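Local coordinates for protein beta-xylosidase (Uncultured organism, PDB 4MLG) that probably hydrolyses xylo-oligosaccharides from their non-reducing ends to release xylose, as a family 43 beta-xylosidase, at residues M13-A18 and Y28-W33; A224-Y229 and H275-F280. One frame throughout, in Å; residues are numbered along the deposited sequence.

Contact 1 (M13-A18 and Y28-W33); sequences MADPAA and YPSHDW
Met13 has CG beside the backbone N (chi1 -58°) and bends at chi2 (-67°), which carries SD and CE across to the His31 ring. His31 meets it with CG anti to the backbone N (chi1 -174°). CE sits 3.7 Å from the centroid of the His31 ring, nearly on the ring normal, in a CH-pi contact. SD of Met13 lies obliquely to the same ring. The Met13 stem packs on a proline: CB is 3.9 Å from Pro29 CG.

These residues belong to one blade of the propeller fold of family 43. Strands 12-14 and 24-32 run antiparallel here. Met13 and His31 form a non-hydrogen-bonded pair, and Ala14 and Ser30 the hydrogen-bonded pair next to it, with Ala14 N 2.9 Å from Ser30 O. Beyond Ala14 the first chain leaves the pairing, but Tyr28 N still donates to Ala17 O at 2.9 Å.

On the face that carries the Ala14 and Ser30 side chains, Ser30 OG reaches the loop residue Asp15 and donates to its OD2 at 3.0 Å. The bond falls on the anti lone pair of OD2. It helps to orient the Asp15 carboxylate; a sulfate, probably from the crystallisation liquor, lies close by. His289 ND1 is hydrogen-bonded to the backbone N of Asp15. Asp32 OD2 comes within 3.3 Å of Ala14 CB, while its salt bridge is with Arg301.

Contact 2 (A224-Y229 and H275-F280); sequences ASWMHY and HSIVEF
The contact joins edge strands of two separate sheets in the beta-propeller, close to the bound calcium. Strands 223-230 and 276-280 run side by side at 19°, their local axes 7.1 Å apart. At this spacing the backbones do not pair, and the contact is made largely by side chains.

Trp226 does most of this work. Its CG is anti to the backbone N (chi1 -173°), and the indole reaches across to the other strand. Ser276 CB sits over the six-membered ring, 3.6 Å from its centroid and close to the ring normal. The backbone N of Ile277 lies over the same indole nearer the rim. From the five-membered ring, Trp226 NE1 donates to Ile277 O at 3.0 Å. The donor lies in the carbonyl plane, on a lone pair, but the N-H points well off line (138°), and the acceptor is tilted out of the indole plane.

Near the root of the side chain, His275 NE2 comes within 3.7 Å of Trp226 CB; this nitrogen is hydrogen-bonded to Ser237 OG. Further along, Ile277 meets His228 with two branches. CG2 lies over a face of the imidazole, 3.9 Å from the ring centroid, and CD1 approaches His228 CE1 at 3.5 Å. Tyr235 and Trp284 also meet the His228 ring.

A leucine in place of Trp226 would probably leave Ile277 O without its indole donor and Ser276 CB without the flat surface it rests on. The one hydrogen bond across the contact gives the indole N-H an acceptor in a buried setting, while the rest is van der Waals and CH-pi packing.

In the fold
From the N terminus, the chain enters contact 1 on strand 12-14, turns through strand 18-21 and returns on strand 24-32. Contact 1 thus closes a short loop within one blade. Contact 2 comes later and in series, so the two neither nest nor cross. It closes a longer loop, running from strand 223-230 to strand 276-280, and joins two different sheets. The contacts also meet directly. Ala18 N probably hydrogen-bonds to Ser276 OG, and Val278 CG1 packs on Ala18 CB. The sheet of strands 12-14 and 24-32, the sheet of strand 276-280 and strand 223-230 are thus joined in succession near the calcium, whose site includes Asp85 and His274.

Contact 1 (M13-A18 and Y28-W33)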
ATOM      1  N   MET A  13      21.463 -12.316  15.833  1.00 61.78           N
ATOM      2  CA  MET A  13      21.253 -12.071  14.410  1.00 59.58           C
ATOM      3  C   MET A  13      20.542 -13.253  13.755  1.00 58.34           C
ATOM      4  O   MET A  13      20.931 -14.406  13.947  1.00 57.73           O
ATOM      5  CB  MET A  13      22.587 -11.797  13.712  1.00 59.47           C
ATOM      6  CG  MET A  13      23.354 -10.619  14.287  1.00 60.36           C
ATOM      7  SD  MET A  13      22.530  -9.040  14.012  1.00 64.31           S
ATOM      8  CE  MET A  13      23.567  -7.950  14.985  1.00 53.57           C
ATOM      9  N   ALA A  14      19.501 -12.961  12.981  1.00 57.67           N
ATOM     10  CA  ALA A  14      18.668 -14.005  12.394  1.00 57.82           C
ATOM     11  C   ALA A  14      18.444 -13.806  10.901  1.00 56.81           C
ATOM     12  O   ALA A  14      18.820 -12.778  10.342  1.00 56.84           O
ATOM     13  CB  ALA A  14      17.335 -14.075  13.112  1.00 58.24           C
ATOM     14  N   ASP A  15      17.815 -14.798  10.275  1.00 56.70           N
ATOM     15  CA  ASP A  15      17.511 -14.779   8.844  1.00 56.96           C
ATOM     16  C   ASP A  15      18.734 -14.447   7.989  1.00 56.75           C
ATOM     17  O   ASP A  15      18.718 -13.474   7.235  1.00 56.38           O
ATOM     18  CB  ASP A  15      16.386 -13.781   8.550  1.00 57.45           C
ATOM     19  CG  ASP A  15      15.225 -13.909   9.516  1.00 59.11           C
ATOM     20  OD1 ASP A  15      14.866 -15.051   9.871  1.00 60.07           O
ATOM     21  OD2 ASP A  15      14.675 -12.864   9.924  1.00 58.94           O
ATOM     22  N   PRO A  16      19.798 -15.261   8.095  1.00 56.33           N
ATOM     23  CA  PRO A  16      21.053 -14.914   7.423  1.00 55.86           C
ATOM     24  C   PRO A  16      20.955 -15.036   5.908  1.00 55.11           C
ATOM     25  O   PRO A  16      20.292 -15.938   5.398  1.00 56.12           O
ATOM     26  CB  PRO A  16      22.035 -15.949   7.972  1.00 57.50           C
ATOM     27  CG  PRO A  16      21.187 -17.129   8.271  1.00 57.85           C
ATOM     28  CD  PRO A  16      19.870 -16.580   8.747  1.00 56.66           C
ATOM     29  N   ALA A  17      21.609 -14.119   5.205  1.00 54.11           N
ATOM     30  CA  ALA A  17      21.663 -14.148   3.751  1.00 52.27           C
ATOM     31  C   ALA A  17      23.112 -13.989   3.320  1.00 53.03           C
ATOM     32  O   ALA A  17      23.669 -12.892   3.383  1.00 53.61           O
ATOM     33  CB  ALA A  17      20.812 -13.039   3.168  1.00 50.66           C
ATOM     34  N   ALA A  18      23.723 -15.086   2.885  1.00 52.33           N
ATOM     35  CA  ALA A  18      25.149 -15.089   2.581  1.00 52.75           C
ATOM     36  C   ALA A  18      25.450 -14.938   1.091  1.00 52.53           C
ATOM     37  O   ALA A  18      24.790 -15.538   0.241  1.00 51.86           O
ATOM     38  CB  ALA A  18      25.802 -16.343   3.136  1.00 53.74           C
ATOM     39  N   TYR A  28      24.073 -10.973   5.514  1.00 56.16           N
ATOM     40  CA  TYR A  28      23.120  -9.898   5.756  1.00 56.58           C
ATOM     41  C   TYR A  28      21.922 -10.407   6.548  1.00 55.29           C
ATOM     42  O   TYR A  28      20.871 -10.699   5.977  1.00 54.40           O
ATOM     43  CB  TYR A  28      22.664  -9.282   4.431  1.00 57.79           C
ATOM     44  CG  TYR A  28      23.803  -8.751   3.590  1.00 60.30           C
ATOM     45  CD1 TYR A  28      24.290  -7.465   3.783  1.00 61.48           C
ATOM     46  CD2 TYR A  28      24.395  -9.537   2.608  1.00 60.88           C
ATOM     47  CE1 TYR A  28      25.331  -6.974   3.020  1.00 63.17           C
ATOM     48  CE2 TYR A  28      25.438  -9.053   1.840  1.00 62.27           C
ATOM     49  CZ  TYR A  28      25.901  -7.769   2.051  1.00 63.33           C
ATOM     50  OH  TYR A  28      26.938  -7.279   1.293  1.00 65.36           O
ATOM     51  N   PRO A  29      22.082 -10.520   7.875  1.00 55.36           N
ATOM     52  CA  PRO A  29      21.041 -11.067   8.745  1.00 55.02           C
ATOM     53  C   PRO A  29      20.140  -9.985   9.332  1.00 56.12           C
ATOM     54  O   PRO A  29      20.497  -8.808   9.317  1.00 57.72           O
ATOM     55  CB  PRO A  29      21.855 -11.705   9.867  1.00 54.97           C
ATOM     56  CG  PRO A  29      23.031 -10.787  10.009  1.00 55.11           C
ATOM     57  CD  PRO A  29      23.324 -10.244   8.623  1.00 55.50           C
ATOM     58  N   SER A  30      18.979 -10.390   9.840  1.00 55.77           N
ATOM     59  CA  SER A  30      18.129  -9.495  10.612  1.00 56.50           C
ATOM     60  C   SER A  30      18.736  -9.337  12.002  1.00 57.87           C
ATOM     61  O   SER A  30      19.590 -10.128  12.397  1.00 58.43           O
ATOM     62  CB  SER A  30      16.712 -10.058  10.717  1.00 56.50           C
ATOM     63  OG  SER A  30      16.173 -10.331   9.438  1.00 56.73           O
ATOM     64  N   HIS A  31      18.300  -8.322  12.744  1.00 58.46           N
ATOM     65  CA  HIS A  31      18.832  -8.088  14.084  1.00 59.96           C
ATOM     66  C   HIS A  31      17.756  -8.227  15.159  1.00 61.45           C
ATOM     67  O   HIS A  31      17.005  -7.289  15.420  1.00 63.70           O
ATOM     68  CB  HIS A  31      19.489  -6.707  14.172  1.00 61.05           C
ATOM     69  CG  HIS A  31      20.177  -6.441  15.477  1.00 63.33           C
ATOM     70  ND1 HIS A  31      20.736  -5.220  15.788  1.00 64.25           N
ATOM     71  CD2 HIS A  31      20.399  -7.239  16.549  1.00 64.63           C
ATOM     72  CE1 HIS A  31      21.269  -5.277  16.995  1.00 66.32           C
ATOM     73  NE2 HIS A  31      21.080  -6.490  17.479  1.00 66.27           N
ATOM     74  N   ASP A  32      17.697  -9.397  15.788  1.00 60.06           N
ATOM     75  CA  ASP A  32      16.757  -9.632  16.876  1.00 59.13           C
ATOM     76  C   ASP A  32      17.179  -8.914  18.155  1.00 58.76           C
ATOM     77  O   ASP A  32      18.344  -8.962  18.552  1.00 58.17           O
ATOM     78  CB  ASP A  32      16.616 -11.131  17.152  1.00 60.03           C
ATOM     79  CG  ASP A  32      15.705 -11.824  16.159  1.00 58.96           C
ATOM     80  OD1 ASP A  32      14.769 -11.170  15.653  1.00 58.88           O
ATOM     81  OD2 ASP A  32      15.919 -13.024  15.891  1.00 58.19           O
ATOM     82  N   TRP A  33      16.221  -8.252  18.793  1.00 59.09           N
ATOM     83  CA  TRP A  33      16.453  -7.607  20.075  1.00 59.73           C
ATOM     84  C   TRP A  33      15.210  -7.767  20.937  1.00 62.35           C
ATOM     85  O   TRP A  33      14.114  -7.977  20.420  1.00 60.52           O
ATOM     86  CB  TRP A  33      16.782  -6.126  19.885  1.00 58.07           C
ATOM     87  CG  TRP A  33      15.609  -5.295  19.465  1.00 55.71           C
ATOM     88  CD1 TRP A  33      14.940  -5.362  18.277  1.00 53.25           C
ATOM     89  CD2 TRP A  33      14.974  -4.259  20.225  1.00 55.89           C
ATOM     90  NE1 TRP A  33      13.924  -4.439  18.253  1.00 52.66           N
ATOM     91  CE2 TRP A  33      13.923  -3.748  19.437  1.00 54.36           C
ATOM     92  CE3 TRP A  33      15.189  -3.717  21.497  1.00 57.97           C
ATOM     93  CZ2 TRP A  33      13.089  -2.720  19.879  1.00 55.15           C
ATOM     94  CZ3 TRP A  33      14.359  -2.696  21.934  1.00 58.53           C
ATOM     95  CH2 TRP A  33      13.323  -2.208  21.126  1.00 56.69           C
TER

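Contact 2 (A224-Y229 and H275-F280)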
ATOM      1  N   ALA A 224      10.670 -17.602   3.743  1.00 49.66           N
ATOM      2  CA  ALA A 224      12.114 -17.781   3.564  1.00 50.93           C
ATOM      3  C   ALA A 224      12.516 -18.326   2.194  1.00 52.06           C
ATOM      4  O   ALA A 224      13.205 -19.340   2.105  1.00 53.52           O
ATOM      5  CB  ALA A 224      12.692 -18.656   4.676  1.00 50.89           C
ATOM      6  N   SER A 225      12.096 -17.644   1.132  1.00 51.80           N
ATOM      7  CA  SER A 225      12.464 -18.041  -0.224  1.00 50.67           C
ATOM      8  C   SER A 225      13.965 -17.917  -0.456  1.00 50.63           C
ATOM      9  O   SER A 225      14.588 -16.945  -0.035  1.00 51.33           O
ATOM     10  CB  SER A 225      11.715 -17.194  -1.257  1.00 49.87           C
ATOM     11  OG  SER A 225      10.341 -17.535  -1.309  1.00 50.46           O
ATOM     12  N   TRP A 226      14.542 -18.910  -1.126  1.00 51.09           N
ATOM     13  CA  TRP A 226      15.945 -18.849  -1.528  1.00 51.32           C
ATOM     14  C   TRP A 226      16.184 -19.666  -2.793  1.00 53.13           C
ATOM     15  O   TRP A 226      15.559 -20.705  -2.997  1.00 54.13           O
ATOM     16  CB  TRP A 226      16.865 -19.327  -0.403  1.00 48.95           C
ATOM     17  CG  TRP A 226      18.319 -19.122  -0.707  1.00 48.32           C
ATOM     18  CD1 TRP A 226      19.183 -20.035  -1.238  1.00 50.00           C
ATOM     19  CD2 TRP A 226      19.075 -17.922  -0.510  1.00 47.91           C
ATOM     20  NE1 TRP A 226      20.432 -19.478  -1.379  1.00 50.41           N
ATOM     21  CE2 TRP A 226      20.393 -18.181  -0.939  1.00 49.11           C
ATOM     22  CE3 TRP A 226      18.768 -16.652  -0.010  1.00 47.23           C
ATOM     23  CZ2 TRP A 226      21.399 -17.219  -0.884  1.00 48.95           C
ATOM     24  CZ3 TRP A 226      19.769 -15.698   0.046  1.00 47.94           C
ATOM     25  CH2 TRP A 226      21.069 -15.988  -0.389  1.00 49.10           C
ATOM     26  N   MET A 227      17.094 -19.191  -3.638  1.00 53.99           N
ATOM     27  CA  MET A 227      17.372 -19.834  -4.917  1.00 55.22           C
ATOM     28  C   MET A 227      18.870 -19.906  -5.176  1.00 56.49           C
ATOM     29  O   MET A 227      19.573 -18.903  -5.061  1.00 57.08           O
ATOM     30  CB  MET A 227      16.699 -19.059  -6.051  1.00 55.51           C
ATOM     31  CG  MET A 227      16.933 -19.645  -7.434  1.00 57.45           C
ATOM     32  SD  MET A 227      15.934 -21.112  -7.751  1.00 58.06           S
ATOM     33  CE  MET A 227      14.287 -20.412  -7.686  1.00 45.46           C
ATOM     34  N   HIS A 228      19.358 -21.094  -5.523  1.00 56.82           N
ATOM     35  CA  HIS A 228      20.751 -21.245  -5.931  1.00 58.33           C
ATOM     36  C   HIS A 228      20.901 -22.241  -7.080  1.00 61.20           C
ATOM     37  O   HIS A 228      19.930 -22.872  -7.499  1.00 61.92           O
ATOM     38  CB  HIS A 228      21.650 -21.617  -4.746  1.00 57.64           C
ATOM     39  CG  HIS A 228      21.555 -23.053  -4.329  1.00 57.12           C
ATOM     40  ND1 HIS A 228      20.733 -23.480  -3.309  1.00 56.03           N
ATOM     41  CD2 HIS A 228      22.198 -24.156  -4.780  1.00 58.74           C
ATOM     42  CE1 HIS A 228      20.866 -24.785  -3.156  1.00 57.10           C
ATOM     43  NE2 HIS A 228      21.748 -25.220  -4.038  1.00 58.66           N
ATOM     44  N   TYR A 229      22.123 -22.375  -7.584  1.00 63.02           N
ATOM     45  CA  TYR A 229      22.371 -23.149  -8.794  1.00 65.11           C
ATOM     46  C   TYR A 229      23.551 -24.097  -8.608  1.00 66.89           C
ATOM     47  O   TYR A 229      24.660 -23.665  -8.291  1.00 68.61           O
ATOM     48  CB  TYR A 229      22.638 -22.193  -9.957  1.00 65.54           C
ATOM     49  CG  TYR A 229      22.577 -22.822 -11.329  1.00 67.63           C
ATOM     50  CD1 TYR A 229      21.357 -23.121 -11.924  1.00 67.84           C
ATOM     51  CD2 TYR A 229      23.737 -23.091 -12.042  1.00 69.96           C
ATOM     52  CE1 TYR A 229      21.298 -23.685 -13.184  1.00 69.98           C
ATOM     53  CE2 TYR A 229      23.687 -23.656 -13.301  1.00 72.31           C
ATOM     54  CZ  TYR A 229      22.466 -23.950 -13.868  1.00 72.81           C
ATOM     55  OH  TYR A 229      22.413 -24.511 -15.123  1.00 75.83           O
ATOM     56  N   HIS A 275      17.184 -19.484   6.350  1.00 56.24           N
ATOM     57  CA  HIS A 275      18.451 -19.951   5.801  1.00 58.46           C
ATOM     58  C   HIS A 275      18.932 -19.200   4.563  1.00 59.68           C
ATOM     59  O   HIS A 275      18.273 -18.286   4.068  1.00 59.59           O
ATOM     60  CB  HIS A 275      18.320 -21.418   5.419  1.00 59.54           C
ATOM     61  CG  HIS A 275      17.523 -21.628   4.172  1.00 60.32           C
ATOM     62  ND1 HIS A 275      16.179 -21.334   4.095  1.00 59.40           N
ATOM     63  CD2 HIS A 275      17.883 -22.069   2.945  1.00 61.64           C
ATOM     64  CE1 HIS A 275      15.741 -21.601   2.879  1.00 60.01           C
ATOM     65  NE2 HIS A 275      16.756 -22.047   2.160  1.00 61.28           N
ATOM     66  N   SER A 276      20.093 -19.628   4.074  1.00 60.76           N
ATOM     67  CA  SER A 276      20.651 -19.176   2.804  1.00 61.16           C
ATOM     68  C   SER A 276      21.784 -20.119   2.411  1.00 61.54           C
ATOM     69  O   SER A 276      22.655 -20.425   3.227  1.00 62.11           O
ATOM     70  CB  SER A 276      21.172 -17.742   2.909  1.00 61.83           C
ATOM     71  OG  SER A 276      22.263 -17.658   3.810  1.00 63.70           O
ATOM     72  N   ILE A 277      21.768 -20.580   1.164  1.00 60.74           N
ATOM     73  CA  ILE A 277      22.764 -21.533   0.684  1.00 59.78           C
ATOM     74  C   ILE A 277      23.751 -20.875  -0.279  1.00 60.22           C
ATOM     75  O   ILE A 277      23.349 -20.192  -1.221  1.00 59.57           O
ATOM     76  CB  ILE A 277      22.094 -22.734  -0.009  1.00 58.10           C
ATOM     77  CG1 ILE A 277      21.035 -23.350   0.908  1.00 55.67           C
ATOM     78  CG2 ILE A 277      23.133 -23.768  -0.408  1.00 58.77           C
ATOM     79  CD1 ILE A 277      20.318 -24.533   0.309  1.00 55.36           C
ATOM     80  N   VAL A 278      25.041 -21.089  -0.038  1.00 61.38           N
ATOM     81  CA  VAL A 278      26.083 -20.462  -0.843  1.00 62.76           C
ATOM     82  C   VAL A 278      27.352 -21.314  -0.846  1.00 66.33           C
ATOM     83  O   VAL A 278      27.652 -21.999   0.133  1.00 67.37           O
ATOM     84  CB  VAL A 278      26.396 -19.033  -0.329  1.00 61.23           C
ATOM     85  CG1 VAL A 278      26.994 -19.086   1.070  1.00 61.52           C
ATOM     86  CG2 VAL A 278      27.319 -18.295  -1.286  1.00 60.97           C
ATOM     87  N   GLU A 279      28.083 -21.287  -1.956  1.00 69.27           N
ATOM     88  CA  GLU A 279      29.348 -22.004  -2.061  1.00 72.81           C
ATOM     89  C   GLU A 279      30.512 -21.076  -1.736  1.00 73.56           C
ATOM     90  O   GLU A 279      30.599 -19.969  -2.269  1.00 74.04           O
ATOM     91  CB  GLU A 279      29.520 -22.581  -3.469  1.00 77.06           C
ATOM     92  CG  GLU A 279      30.810 -23.368  -3.668  1.00 82.06           C
ATOM     93  CD  GLU A 279      30.984 -23.854  -5.097  1.00 85.25           C
ATOM     94  OE1 GLU A 279      30.381 -23.250  -6.008  1.00 85.60           O
ATOM     95  OE2 GLU A 279      31.724 -24.839  -5.308  1.00 87.18           O
ATOM     96  N   PHE A 280      31.402 -21.526  -0.857  1.00 73.64           N
ATOM     97  CA  PHE A 280      32.575 -20.740  -0.495  1.00 74.36           C
ATOM     98  C   PHE A 280      33.806 -21.631  -0.354  1.00 76.53           C
ATOM     99  O   PHE A 280      33.829 -22.552   0.463  1.00 77.22           O
ATOM    100  CB  PHE A 280      32.323 -19.957   0.798  1.00 73.08           C
ATOM    101  CG  PHE A 280      33.371 -18.921   1.096  1.00 73.01           C
ATOM    102  CD1 PHE A 280      33.352 -17.693   0.455  1.00 71.60           C
ATOM    103  CD2 PHE A 280      34.370 -19.173   2.023  1.00 73.87           C
ATOM    104  CE1 PHE A 280      34.314 -16.735   0.728  1.00 71.92           C
ATOM    105  CE2 PHE A 280      35.334 -18.219   2.301  1.00 74.35           C
ATOM    106  CZ  PHE A 280      35.306 -16.998   1.653  1.00 73.38           C
TER